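PDB 5DMM: homocysteine S-methyltransferase from Escherichia coli, which catalyses methyl transfer from S-methylmethionine, or less efficiently from S-adenosylmethionine, to homocysteine, yielding methionine with the help of a zinc ion. Local coordinates for residues T207-R210 against D211-A214. Residues are numbered along the deposited sequence; the frame is centred on the assembly and turned at random.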
ATOM      1  N   THR A 207     -18.702  -3.859   8.281  1.00 23.77           N
ATOM      2  CA  THR A 207     -18.664  -5.262   7.868  1.00 21.05           C
ATOM      3  C   THR A 207     -17.794  -6.114   8.794  1.00 23.31           C
ATOM      4  O   THR A 207     -16.652  -5.774   9.061  1.00 21.73           O
ATOM      5  CB  THR A 207     -18.127  -5.401   6.418  1.00 24.18           C
ATOM      6  OG1 THR A 207     -18.851  -4.526   5.548  1.00 23.88           O
ATOM      7  CG2 THR A 207     -18.270  -6.839   5.921  1.00 23.14           C
ATOM      8  N   PRO A 208     -18.334  -7.238   9.278  1.00 22.66           N
ATOM      9  CA  PRO A 208     -17.499  -8.178  10.033  1.00 24.34           C
ATOM     10  C   PRO A 208     -16.302  -8.648   9.201  1.00 18.82           C
ATOM     11  O   PRO A 208     -16.467  -8.973   8.029  1.00 20.46           O
ATOM     12  CB  PRO A 208     -18.462  -9.343  10.326  1.00 23.27           C
ATOM     13  CG  PRO A 208     -19.827  -8.713  10.280  1.00 24.52           C
ATOM     14  CD  PRO A 208     -19.733  -7.698   9.177  1.00 21.86           C
ATOM     15  N   LEU A 209     -15.114  -8.686   9.795  1.00 22.05           N
ATOM     16  CA  LEU A 209     -13.935  -9.103   9.047  1.00 21.00           C
ATOM     17  C   LEU A 209     -14.036 -10.539   8.532  1.00 20.20           C
ATOM     18  O   LEU A 209     -13.441 -10.858   7.506  1.00 18.28           O
ATOM     19  CB  LEU A 209     -12.677  -8.929   9.897  1.00 22.15           C
ATOM     20  CG  LEU A 209     -12.194  -7.482  10.019  1.00 21.67           C
ATOM     21  CD1 LEU A 209     -11.080  -7.374  11.061  1.00 22.84           C
ATOM     22  CD2 LEU A 209     -11.720  -6.984   8.657  1.00 21.38           C
ATOM     23  N   ARG A 210     -14.787 -11.404   9.223  1.00 19.55           N
ATOM     24  CA  ARG A 210     -14.973 -12.764   8.734  1.00 23.28           C
ATOM     25  C   ARG A 210     -15.588 -12.745   7.327  1.00 20.81           C
ATOM     26  O   ARG A 210     -15.248 -13.574   6.485  1.00 21.68           O
ATOM     27  CB  ARG A 210     -15.842 -13.591   9.712  1.00 24.50           C
ATOM     28  CG  ARG A 210     -17.321 -13.226   9.731  1.00 26.51           C
ATOM     29  CD  ARG A 210     -18.118 -14.081  10.737  1.00 26.44           C
ATOM     30  NE  ARG A 210     -18.255 -13.360  11.999  1.00 39.98           N
ATOM     31  CZ  ARG A 210     -19.312 -12.625  12.328  1.00 33.67           C
ATOM     32  NH1 ARG A 210     -19.340 -11.984  13.489  1.00 41.70           N
ATOM     33  NH2 ARG A 210     -20.340 -12.542  11.497  1.00 29.18           N
ATOM     34  N   ASP A 211     -16.467 -11.781   7.064  1.00 20.19           N
ATOM     35  CA  ASP A 211     -17.107 -11.669   5.756  1.00 23.77           C
ATOM     36  C   ASP A 211     -16.133 -11.166   4.688  1.00 21.75           C
ATOM     37  O   ASP A 211     -16.217 -11.572   3.521  1.00 22.27           O
ATOM     38  CB  ASP A 211     -18.325 -10.740   5.822  1.00 24.16           C
ATOM     39  CG  ASP A 211     -19.428 -11.289   6.712  1.00 28.02           C
ATOM     40  OD1 ASP A 211     -19.481 -12.520   6.879  1.00 25.08           O
ATOM     41  OD2 ASP A 211     -20.238 -10.498   7.236  1.00 33.51           O
ATOM     42  N   VAL A 212     -15.220 -10.285   5.085  1.00 22.31           N
ATOM     43  CA  VAL A 212     -14.231  -9.748   4.149  1.00 20.00           C
ATOM     44  C   VAL A 212     -13.260 -10.851   3.761  1.00 19.76           C
ATOM     45  O   VAL A 212     -12.972 -11.051   2.584  1.00 19.53           O
ATOM     46  CB  VAL A 212     -13.465  -8.557   4.746  1.00 21.85           C
ATOM     47  CG1 VAL A 212     -12.481  -7.987   3.717  1.00 21.84           C
ATOM     48  CG2 VAL A 212     -14.443  -7.472   5.204  1.00 20.39           C
ATOM     49  N   VAL A 213     -12.773 -11.581   4.761  1.00 19.44           N
ATOM     50  CA  VAL A 213     -11.834 -12.670   4.537  1.00 18.06           C
ATOM     51  C   VAL A 213     -12.475 -13.762   3.689  1.00 23.27           C
ATOM     52  O   VAL A 213     -11.860 -14.282   2.760  1.00 20.71           O
ATOM     53  CB  VAL A 213     -11.341 -13.279   5.880  1.00 17.72           C
ATOM     54  CG1 VAL A 213     -10.537 -14.543   5.633  1.00 23.31           C
ATOM     55  CG2 VAL A 213     -10.530 -12.264   6.667  1.00 24.42           C
ATOM     56  N   ALA A 214     -13.724 -14.099   4.003  1.00 21.79           N
ATOM     57  CA  ALA A 214     -14.435 -15.142   3.270  1.00 23.18           C
ATOM     58  C   ALA A 214     -14.577 -14.756   1.800  1.00 25.40           C
ATOM     59  O   ALA A 214     -14.367 -15.580   0.905  1.00 22.44           O
ATOM     60  CB  ALA A 214     -15.801 -15.402   3.895  1.00 24.91           C
TER
HETATM   61  O   HOH W   1     -20.855 -14.133   8.781  1.00 43.62           O
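The guanidinium of R210 and the carboxylate of D211 stand almost perpendicular, their planes 88° apart, and a water joins them instead of a direct salt bridge. That water lies in plane at the guanidinium edge, accepts from NH2 of R210 and donates to OD1 of D211, 2.8 Å from the water oxygen. CB of P208 sits over the centre of one guanidinium face, 3.8 Å above the plane; R210 reaches this place with CG between the backbone N and the carbonyl carbon (chi1 72°) and a bend at chi3. The other carboxylate oxygen, OD2 of D211, lies 3.4 Å from CD of P208, the carboxylate slanting across the proline ring. This is the first turn of helix 209-217, on the outside of the TIM-barrel, with P208 at the N-cap position. The carbonyl O of P208 accepts a hydrogen bond from N of D211 at 3.0 Å, from well above the carbonyl plane, and a weak one from N of V212. Regular helical bonding follows: N of V213 meets O of L209 nearly straight (2.9 Å, 174°), and N of A214 bonds to O of R210. With the carboxylate cut back to an alanine at D211, the water would probably lose its acceptor and R210 would be freer to swing off the proline. Before the helix, CG2 of T207 touches both CB of D211 and CG2 of V212 at 3.9 Å, while OG1 of T207 hydrogen-bonds to OD1 of D205. V212 also packs on F173 and F195, and L209 on L197 and H241, seating the helix against strand 191-197 and its neighbouring helices.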